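DNA mismatch repair protein MutS (Thermus aquaticus, PDB 1EWQ) binds mismatched DNA in mismatch repair, where it may carry out the recognition step, and has a weak ATPase activity. Local coordinates at residues P28-L33 with R91-D96; R49-L54 with P69-P74; L580-N585 with F693-F698. All coordinates share one frame; numbering follows the deposited sequence.

Contact 1: P28-L33 with R91-D96; sequences PDYLLL and RLAVAD
Arg91 reaches over the ring of Tyr30 where two parallel strands begin. Its CD lies above one ring face, displaced toward the rim, and is 4.2 Å from the ring centroid, a CH-pi contact. Nearer the backbone, Arg91 CB meets Tyr30 CD2 at 3.6 Å. Extended from CG to NE, the arginine chain takes its guanidinium past the tyrosine to the backbone of Asp29. There Arg91 NH1 donates to Asp29 O at 3.2 Å. The bond uses a lone pair in the carbonyl plane but is bent, with 141° at the hydrogen. Ring and guanidinium planes are 50° apart; it is CD, not the guanidinium, that lies over the ring. Ser203 OG accepts from NE, and NH2 has a weak hydrogen bond to Leu202 O.

Ala93 is the middle of the pairing. Its CB rests on Tyr30 CB at 3.8 Å, and Leu32 points to the same face. Its N donates to Leu31 O at 3.1 Å. Its O accepts from Leu33 N at 2.9 Å. Leu31 N to Arg91 O and Ala95 N to Leu33 O complete four bonds in the alternating pattern of parallel strands. Leu33 thus uses both its N and its O on the neighbouring strand, at Ala93 and Ala95. Its side chain lies on the opposite face with Leu31, Leu92 and Val94, where Leu33 CD1 comes within 4.5 Å of Leu92 CD1.

The pair lies inside the mixed sheet of MutS domain I. Strand 39-43 flanks strand 31-36, and strand 110-116 flanks strand 92-97. Helix 78-87 packs on Leu33, Leu92 and Val94, while helix 15-26 packs on Leu32 and Ala95 from the other side.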
loop_
_atom_site.group_PDB
_atom_site.type_symbol
_atom_site.label_atom_id
_atom_site.label_comp_id
_atom_site.label_asym_id
_atom_site.label_seq_id
_atom_site.Cartn_x
_atom_site.Cartn_y
_atom_site.Cartn_z
ATOM N N PRO C 28 -11.634 17.313 19.085
ATOM C CA PRO C 28 -12.057 15.909 19.084
ATOM C C PRO C 28 -11.659 15.057 17.882
ATOM O O PRO C 28 -11.404 13.862 18.026
ATOM C CB PRO C 28 -13.573 16.018 19.214
ATOM C CG PRO C 28 -13.733 17.227 20.066
ATOM C CD PRO C 28 -12.765 18.189 19.444
ATOM N N ASP C 29 -11.611 15.656 16.697
ATOM C CA ASP C 29 -11.273 14.894 15.501
ATOM C C ASP C 29 -9.847 15.086 15.007
ATOM O O ASP C 29 -9.535 14.777 13.855
ATOM C CB ASP C 29 -12.255 15.230 14.383
ATOM C CG ASP C 29 -13.701 15.025 14.804
ATOM O OD1 ASP C 29 -14.048 13.895 15.229
ATOM O OD2 ASP C 29 -14.486 15.998 14.709
ATOM N N TYR C 30 -8.986 15.591 15.881
ATOM C CA TYR C 30 -7.588 15.806 15.529
ATOM C C TYR C 30 -6.702 15.081 16.522
ATOM O O TYR C 30 -7.108 14.843 17.663
ATOM C CB TYR C 30 -7.225 17.296 15.579
ATOM C CG TYR C 30 -7.976 18.172 14.608
ATOM C CD1 TYR C 30 -9.340 18.417 14.765
ATOM C CD2 TYR C 30 -7.322 18.755 13.527
ATOM C CE1 TYR C 30 -10.029 19.220 13.867
ATOM C CE2 TYR C 30 -8.002 19.557 12.626
ATOM C CZ TYR C 30 -9.352 19.783 12.802
ATOM O OH TYR C 30 -10.026 20.565 11.905
ATOM N N LEU C 31 -5.503 14.711 16.087
ATOM C CA LEU C 31 -4.560 14.077 16.990
ATOM C C LEU C 31 -3.750 15.260 17.480
ATOM O O LEU C 31 -3.062 15.917 16.696
ATOM C CB LEU C 31 -3.653 13.081 16.268
ATOM C CG LEU C 31 -2.653 12.397 17.208
ATOM C CD1 LEU C 31 -3.409 11.717 18.343
ATOM C CD2 LEU C 31 -1.819 11.386 16.447
ATOM N N LEU C 32 -3.853 15.541 18.773
ATOM C CA LEU C 32 -3.152 16.669 19.364
ATOM C C LEU C 32 -1.707 16.361 19.738
ATOM O O LEU C 32 -1.427 15.387 20.443
ATOM C CB LEU C 32 -3.922 17.157 20.592
ATOM C CG LEU C 32 -3.507 18.510 21.175
ATOM C CD1 LEU C 32 -4.740 19.242 21.660
ATOM C CD2 LEU C 32 -2.502 18.316 22.291
ATOM N N LEU C 33 -0.797 17.194 19.238
ATOM C CA LEU C 33 0.629 17.066 19.510
ATOM C C LEU C 33 0.941 18.189 20.482
ATOM O O LEU C 33 1.012 19.359 20.105
ATOM C CB LEU C 33 1.436 17.208 18.217
ATOM C CG LEU C 33 1.135 16.096 17.199
ATOM C CD1 LEU C 33 1.940 16.308 15.927
ATOM C CD2 LEU C 33 1.464 14.740 17.807
ATOM N N ARG C 91 -5.529 13.867 11.314
ATOM C CA ARG C 91 -5.632 15.322 11.204
ATOM C C ARG C 91 -4.787 15.723 12.415
ATOM O O ARG C 91 -4.843 15.052 13.438
ATOM C CB ARG C 91 -7.064 15.827 11.402
ATOM C CG ARG C 91 -8.038 15.570 10.256
ATOM C CD ARG C 91 -9.275 16.447 10.437
ATOM N NE ARG C 91 -10.425 16.010 9.657
ATOM C CZ ARG C 91 -11.150 14.929 9.929
ATOM N NH1 ARG C 91 -10.847 14.165 10.972
ATOM N NH2 ARG C 91 -12.187 14.611 9.161
ATOM N N LEU C 92 -4.012 16.796 12.327
ATOM C CA LEU C 92 -3.174 17.167 13.462
ATOM C C LEU C 92 -3.395 18.561 14.038
ATOM O O LEU C 92 -3.417 19.554 13.315
ATOM C CB LEU C 92 -1.701 17.034 13.080
ATOM C CG LEU C 92 -1.290 15.763 12.336
ATOM C CD1 LEU C 92 0.143 15.907 11.856
ATOM C CD2 LEU C 92 -1.460 14.561 13.237
ATOM N N ALA C 93 -3.553 18.620 15.354
ATOM C CA ALA C 93 -3.715 19.887 16.058
ATOM C C ALA C 93 -2.377 20.097 16.759
ATOM O O ALA C 93 -1.987 19.308 17.618
ATOM C CB ALA C 93 -4.842 19.798 17.074
ATOM N N VAL C 94 -1.670 21.151 16.369
ATOM C CA VAL C 94 -0.360 21.454 16.925
ATOM C C VAL C 94 -0.433 22.469 18.049
ATOM O O VAL C 94 -0.798 23.626 17.838
ATOM C CB VAL C 94 0.588 21.987 15.828
ATOM C CG1 VAL C 94 1.904 22.451 16.439
ATOM C CG2 VAL C 94 0.843 20.894 14.807
ATOM N N ALA C 95 -0.091 22.023 19.250
ATOM C CA ALA C 95 -0.094 22.891 20.411
ATOM C C ALA C 95 1.354 23.179 20.776
ATOM O O ALA C 95 2.099 22.272 21.147
ATOM C CB ALA C 95 -0.804 22.218 21.561
ATOM N N ASP C 96 1.760 24.438 20.652
ATOM C CA ASP C 96 3.128 24.825 20.979
ATOM C C ASP C 96 3.195 25.683 22.233
ATOM O O ASP C 96 2.173 26.076 22.799
ATOM C CB ASP C 96 3.763 25.617 19.829
ATOM C CG ASP C 96 3.879 24.812 18.551
ATOM O OD1 ASP C 96 4.310 23.646 18.622
ATOM O OD2 ASP C 96 3.554 25.357 17.475
#

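Contact 2: R49-L54 with P69-P74; sequences RLARAL and PMAGIP. With nucleotides of chain A.
Leu50 presses one methyl into the backbone and side chain of Ala71. Leu50 CD2 is 3.8 Å from Ala71 CB and 3.6 Å from Ala71 O. With CG trans to N (chi1 -174°), the CD2 branch is set against the Ala71 carbonyl. Ala51 adds its methyl beside this one, with Ala51 CB 4.1 Å from Ala71 CB. Small side chains on both sides let helix and strand come close here: Ala51 CA and Ala71 CA are 5.7 Å apart.

The helix is 44-54, lying on one face of the mixed sheet of MutS domain I, and strand 67-74 is one of the strands under it. The short segments run at 51° to each other, with axes 7.7 Å apart at closest approach. The side chains that meet are all apolar. Cys42, Leu56 and Leu58 add to the same packing.

Toward Leu54 the fit is looser. Leu54 CD1 touches Ile73 CG2 at 4.2 Å, and the two side chains cross at about a right angle. Tyr81 of helix 78-87 packs on both. Arg49 and Arg52 lie on the exposed side of the helix and do not meet the strand.

The other face of the strand meets DNA. Gly72 CA is 3.3 Å from O2 of thymidine DT13 of chain A, a minor-groove atom, and the lack of a side chain permits that approach. Met70, selenomethionine in this crystal, brings its CE to 3.9 Å from the same O2 and also packs on a sugar of the bound DNA.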
loop_
_atom_site.group_PDB
_atom_site.type_symbol
_atom_site.label_atom_id
_atom_site.label_comp_id
_atom_site.label_asym_id
_atom_site.label_seq_id
_atom_site.Cartn_x
_atom_site.Cartn_y
_atom_site.Cartn_z
ATOM N N ARG C 49 -1.991 5.649 20.484
ATOM C CA ARG C 49 -2.195 5.846 19.054
ATOM C C ARG C 49 -0.881 6.267 18.401
ATOM O O ARG C 49 -0.389 5.604 17.488
ATOM C CB ARG C 49 -3.225 6.946 18.817
ATOM C CG ARG C 49 -4.649 6.599 19.202
ATOM C CD ARG C 49 -5.539 7.818 19.021
ATOM N NE ARG C 49 -6.960 7.492 19.072
ATOM C CZ ARG C 49 -7.590 6.752 18.164
ATOM N NH1 ARG C 49 -6.918 6.260 17.125
ATOM N NH2 ARG C 49 -8.891 6.505 18.292
ATOM N N LEU C 50 -0.326 7.377 18.886
ATOM C CA LEU C 50 0.922 7.931 18.368
ATOM C C LEU C 50 2.046 6.904 18.311
ATOM O O LEU C 50 2.713 6.762 17.286
ATOM C CB LEU C 50 1.376 9.117 19.230
ATOM C CG LEU C 50 2.596 9.904 18.736
ATOM C CD1 LEU C 50 2.228 10.709 17.492
ATOM C CD2 LEU C 50 3.089 10.832 19.832
ATOM N N ALA C 51 2.249 6.198 19.421
ATOM C CA ALA C 51 3.292 5.189 19.532
ATOM C C ALA C 51 3.204 4.118 18.454
ATOM O O ALA C 51 4.195 3.823 17.787
ATOM C CB ALA C 51 3.242 4.539 20.914
ATOM N N ARG C 52 2.025 3.532 18.274
ATOM C CA ARG C 52 1.888 2.492 17.265
ATOM C C ARG C 52 1.877 3.061 15.851
ATOM O O ARG C 52 2.467 2.479 14.936
ATOM C CB ARG C 52 0.627 1.657 17.504
ATOM C CG ARG C 52 -0.668 2.251 17.007
ATOM C CD ARG C 52 -1.764 1.190 17.067
ATOM N NE ARG C 52 -2.002 0.724 18.432
ATOM C CZ ARG C 52 -2.782 1.347 19.314
ATOM N NH1 ARG C 52 -3.414 2.467 18.973
ATOM N NH2 ARG C 52 -2.929 0.854 20.541
ATOM N N ALA C 53 1.217 4.201 15.677
ATOM C CA ALA C 53 1.145 4.842 14.371
ATOM C C ALA C 53 2.535 5.085 13.793
ATOM O O ALA C 53 2.757 4.897 12.597
ATOM C CB ALA C 53 0.392 6.158 14.477
ATOM N N LEU C 54 3.472 5.493 14.643
ATOM C CA LEU C 54 4.829 5.776 14.200
ATOM C C LEU C 54 5.845 4.762 14.707
ATOM O O LEU C 54 7.047 4.914 14.485
ATOM C CB LEU C 54 5.237 7.181 14.648
ATOM C CG LEU C 54 4.333 8.314 14.157
ATOM C CD1 LEU C 54 4.794 9.628 14.770
ATOM C CD2 LEU C 54 4.362 8.379 12.629
ATOM N N PRO C 69 0.020 6.796 30.086
ATOM C CA PRO C 69 0.862 6.455 28.940
ATOM C C PRO C 69 1.421 7.729 28.288
ATOM O O PRO C 69 0.765 8.774 28.292
ATOM C CB PRO C 69 -0.100 5.703 28.026
ATOM C CG PRO C 69 -1.017 5.030 29.002
ATOM C CD PRO C 69 -1.291 6.128 29.994
HETATM N N MSE C 70 2.628 7.638 27.734
HETATM C CA MSE C 70 3.261 8.785 27.093
HETATM C C MSE C 70 4.064 8.408 25.855
HETATM O O MSE C 70 4.815 7.441 25.863
HETATM C CB MSE C 70 4.191 9.503 28.079
HETATM C CG MSE C 70 4.940 10.679 27.457
HETATM SE SE MSE C 70 6.150 11.566 28.667
HETATM C CE MSE C 70 7.749 10.585 28.235
ATOM N N ALA C 71 3.888 9.180 24.791
ATOM C CA ALA C 71 4.617 8.972 23.542
ATOM C C ALA C 71 4.983 10.360 23.023
ATOM O O ALA C 71 4.217 11.304 23.186
ATOM C CB ALA C 71 3.753 8.243 22.542
ATOM N N GLY C 72 6.152 10.498 22.416
ATOM C CA GLY C 72 6.536 11.807 21.925
ATOM C C GLY C 72 7.572 11.774 20.829
ATOM O O GLY C 72 8.234 10.763 20.620
ATOM N N ILE C 73 7.714 12.897 20.133
ATOM C CA ILE C 73 8.670 13.014 19.047
ATOM C C ILE C 73 9.416 14.334 19.169
ATOM O O ILE C 73 8.849 15.335 19.601
ATOM C CB ILE C 73 7.955 12.979 17.681
ATOM C CG1 ILE C 73 6.939 14.128 17.603
ATOM C CG2 ILE C 73 7.279 11.622 17.484
ATOM C CD1 ILE C 73 6.233 14.250 16.272
ATOM N N PRO C 74 10.703 14.352 18.795
ATOM C CA PRO C 74 11.485 15.590 18.881
ATOM C C PRO C 74 11.004 16.637 17.878
ATOM O O PRO C 74 10.707 16.307 16.726
ATOM C CB PRO C 74 12.906 15.116 18.596
ATOM C CG PRO C 74 12.700 13.941 17.701
ATOM C CD PRO C 74 11.544 13.227 18.357
ATOM P P DT A 13 12.169 6.562 27.452
ATOM O OP1 DT A 13 11.795 5.142 27.680
ATOM O OP2 DT A 13 13.560 7.012 27.718
ATOM O "O5'" DT A 13 11.798 6.950 25.962
ATOM C "C5'" DT A 13 11.236 8.223 25.743
ATOM C "C4'" DT A 13 10.395 8.241 24.497
ATOM O "O4'" DT A 13 9.560 9.401 24.645
ATOM C "C3'" DT A 13 11.217 8.460 23.231
ATOM O "O3'" DT A 13 10.615 7.825 22.097
ATOM C "C2'" DT A 13 11.280 9.973 23.105
ATOM C "C1'" DT A 13 10.052 10.476 23.866
ATOM N N1 DT A 13 10.320 11.599 24.792
ATOM C C2 DT A 13 9.266 12.412 25.138
ATOM O O2 DT A 13 8.126 12.229 24.745
ATOM N N3 DT A 13 9.595 13.453 25.967
ATOM C C4 DT A 13 10.839 13.752 26.480
ATOM O O4 DT A 13 10.985 14.740 27.187
ATOM C C5 DT A 13 11.895 12.841 26.107
ATOM C C7 DT A 13 13.271 13.061 26.650
ATOM C C6 DT A 13 11.589 11.826 25.287
#

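Contact 3: L580-N585 with F693-F698; sequences LITGPN and FATHYF. With SO4 (sulfate ion), chain F.
Strands 580-582 and 693-694 run parallel in register, with Ile581 N donating to Phe693 O at 2.9 Å and Thr695 N to Ile581 O at 3.1 Å. Leu580 and Phe693 lie side by side, and Leu580 CD2 meets Phe693 CB at 3.8 Å. Beyond the strands, Thr695 OG1 accepts from Tyr697 N at 3.1 Å, an ST turn that shapes the loop carrying His696.

His696 ND1 donates to O3 of a sulfate ion, probably from the crystallisation liquor, at 3.0 Å, bent to 140°. A water bridges the same O3 to Gly583 N. The Asn585 side chain comes to the edge of the imidazole, its amide plane nearly perpendicular (83°) to the ring. Gly583, Pro584 and Asn585 begin the predicted ATP-binding P-loop, and Lys589 NZ bonds to Ile581 O and Gly583 O. The sulfate is also held by Thr668 and Ser669 of the second subunit. It lies between the two subunits, consistent with a nucleotide site shared across the dimer, as in ABC ATPases.

Both strands are internal to the sheet of MutS domain V: strand 657-662 flanks 690-694, and strand 708-716 flanks 578-582. Helix 589-603 packs on Ile581, while helix 698-701 packs on Leu580 and Phe693.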
loop_
_atom_site.group_PDB
_atom_site.type_symbol
_atom_site.label_atom_id
_atom_site.label_comp_id
_atom_site.label_asym_id
_atom_site.label_seq_id
_atom_site.Cartn_x
_atom_site.Cartn_y
_atom_site.Cartn_z
ATOM N N LEU C 580 -18.577 4.368 -38.006
ATOM C CA LEU C 580 -18.552 3.027 -37.440
ATOM C C LEU C 580 -17.232 2.389 -37.813
ATOM O O LEU C 580 -16.772 2.528 -38.954
ATOM C CB LEU C 580 -19.690 2.181 -38.002
ATOM C CG LEU C 580 -21.116 2.657 -37.733
ATOM C CD1 LEU C 580 -22.059 1.863 -38.609
ATOM C CD2 LEU C 580 -21.464 2.482 -36.251
ATOM N N ILE C 581 -16.624 1.700 -36.849
ATOM C CA ILE C 581 -15.355 1.025 -37.075
ATOM C C ILE C 581 -15.502 -0.450 -36.731
ATOM O O ILE C 581 -15.525 -0.827 -35.561
ATOM C CB ILE C 581 -14.232 1.630 -36.209
ATOM C CG1 ILE C 581 -14.118 3.125 -36.497
ATOM C CG2 ILE C 581 -12.924 0.926 -36.493
ATOM C CD1 ILE C 581 -13.107 3.855 -35.646
ATOM N N THR C 582 -15.610 -1.274 -37.764
ATOM C CA THR C 582 -15.757 -2.711 -37.590
ATOM C C THR C 582 -14.389 -3.390 -37.633
ATOM O O THR C 582 -13.380 -2.749 -37.897
ATOM C CB THR C 582 -16.690 -3.303 -38.686
ATOM O OG1 THR C 582 -16.387 -2.703 -39.953
ATOM C CG2 THR C 582 -18.144 -3.036 -38.345
ATOM N N GLY C 583 -14.363 -4.688 -37.362
ATOM C CA GLY C 583 -13.110 -5.416 -37.365
ATOM C C GLY C 583 -12.882 -6.052 -36.004
ATOM O O GLY C 583 -13.566 -5.709 -35.039
ATOM N N PRO C 584 -11.914 -6.970 -35.888
ATOM C CA PRO C 584 -11.616 -7.648 -34.628
ATOM C C PRO C 584 -10.920 -6.781 -33.609
ATOM O O PRO C 584 -10.393 -5.719 -33.928
ATOM C CB PRO C 584 -10.722 -8.791 -35.070
ATOM C CG PRO C 584 -9.916 -8.137 -36.145
ATOM C CD PRO C 584 -10.973 -7.394 -36.941
ATOM N N ASN C 585 -10.928 -7.248 -32.371
ATOM C CA ASN C 585 -10.246 -6.561 -31.292
ATOM C C ASN C 585 -8.757 -6.906 -31.450
ATOM O O ASN C 585 -8.396 -7.751 -32.270
ATOM C CB ASN C 585 -10.776 -7.061 -29.947
ATOM C CG ASN C 585 -12.230 -6.700 -29.730
ATOM O OD1 ASN C 585 -12.570 -5.525 -29.571
ATOM N ND2 ASN C 585 -13.097 -7.707 -29.722
ATOM N N PHE C 693 -17.690 4.990 -33.407
ATOM C CA PHE C 693 -18.347 3.859 -32.776
ATOM C C PHE C 693 -17.703 2.553 -33.202
ATOM O O PHE C 693 -17.973 2.064 -34.299
ATOM C CB PHE C 693 -19.835 3.879 -33.167
ATOM C CG PHE C 693 -20.692 2.869 -32.446
ATOM C CD1 PHE C 693 -22.086 2.982 -32.493
ATOM C CD2 PHE C 693 -20.131 1.808 -31.732
ATOM C CE1 PHE C 693 -22.903 2.063 -31.842
ATOM C CE2 PHE C 693 -20.945 0.875 -31.073
ATOM C CZ PHE C 693 -22.332 1.007 -31.131
ATOM N N ALA C 694 -16.846 2.009 -32.336
ATOM C CA ALA C 694 -16.177 0.736 -32.587
ATOM C C ALA C 694 -17.175 -0.357 -32.232
ATOM O O ALA C 694 -17.720 -0.370 -31.120
ATOM C CB ALA C 694 -14.937 0.607 -31.710
ATOM N N THR C 695 -17.408 -1.280 -33.157
ATOM C CA THR C 695 -18.374 -2.352 -32.914
ATOM C C THR C 695 -18.083 -3.574 -33.773
ATOM O O THR C 695 -17.258 -3.514 -34.682
ATOM C CB THR C 695 -19.818 -1.864 -33.223
ATOM O OG1 THR C 695 -20.766 -2.905 -32.943
ATOM C CG2 THR C 695 -19.938 -1.461 -34.683
ATOM N N HIS C 696 -18.756 -4.683 -33.472
ATOM C CA HIS C 696 -18.604 -5.913 -34.244
ATOM C C HIS C 696 -19.855 -6.114 -35.082
ATOM O O HIS C 696 -19.878 -6.949 -35.977
ATOM C CB HIS C 696 -18.441 -7.124 -33.325
ATOM C CG HIS C 696 -17.150 -7.134 -32.576
ATOM N ND1 HIS C 696 -15.927 -7.143 -33.210
ATOM C CD2 HIS C 696 -16.889 -7.093 -31.247
ATOM C CE1 HIS C 696 -14.967 -7.102 -32.303
ATOM N NE2 HIS C 696 -15.524 -7.070 -31.106
ATOM N N TYR C 697 -20.899 -5.351 -34.780
ATOM C CA TYR C 697 -22.157 -5.477 -35.509
ATOM C C TYR C 697 -22.064 -5.065 -36.972
ATOM O O TYR C 697 -22.020 -3.872 -37.292
ATOM C CB TYR C 697 -23.238 -4.646 -34.819
ATOM C CG TYR C 697 -23.646 -5.172 -33.457
ATOM C CD1 TYR C 697 -24.129 -4.309 -32.480
ATOM C CD2 TYR C 697 -23.611 -6.541 -33.172
ATOM C CE1 TYR C 697 -24.575 -4.786 -31.262
ATOM C CE2 TYR C 697 -24.059 -7.034 -31.949
ATOM C CZ TYR C 697 -24.542 -6.150 -31.000
ATOM O OH TYR C 697 -25.007 -6.610 -29.788
ATOM N N PHE C 698 -22.015 -6.049 -37.864
ATOM C CA PHE C 698 -21.972 -5.739 -39.290
ATOM C C PHE C 698 -23.319 -5.107 -39.625
ATOM O O PHE C 698 -23.433 -4.298 -40.540
ATOM C CB PHE C 698 -21.795 -7.004 -40.143
ATOM C CG PHE C 698 -20.394 -7.550 -40.159
ATOM C CD1 PHE C 698 -19.941 -8.384 -39.137
ATOM C CD2 PHE C 698 -19.530 -7.246 -41.212
ATOM C CE1 PHE C 698 -18.652 -8.915 -39.159
ATOM C CE2 PHE C 698 -18.233 -7.772 -41.244
ATOM C CZ PHE C 698 -17.795 -8.610 -40.214
HETATM S S SO4 F . -15.145 -9.868 -35.685
HETATM O O1 SO4 F . -16.083 -10.923 -36.111
HETATM O O2 SO4 F . -13.929 -9.903 -36.516
HETATM O O3 SO4 F . -15.812 -8.566 -35.825
HETATM O O4 SO4 F . -14.780 -10.093 -34.277
HETATM O O HOH W 1 -16.751 -6.462 -37.132
#

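Overall arrangement
Contacts 1 and 2 belong to MutS domain I and share one mixed sheet. Their centres are about 13 Å apart. Contact 2 is nested in the loop that contact 1 closes, and the two touch where Leu31 and Leu33 pack on Leu50. Contact 1 joins two strands within the sheet. Contact 2 lays helix 44-54 against strand 67-74, whose other face meets the DNA. Contact 3 comes later in the chain, in MutS domain V. Its centre is about 58 Å from that of contact 1 and about 60 Å from that of contact 2. Its nearest atom is about 55 Å from the DNA, so coupling between DNA and the predicted ATP site would act over a long distance.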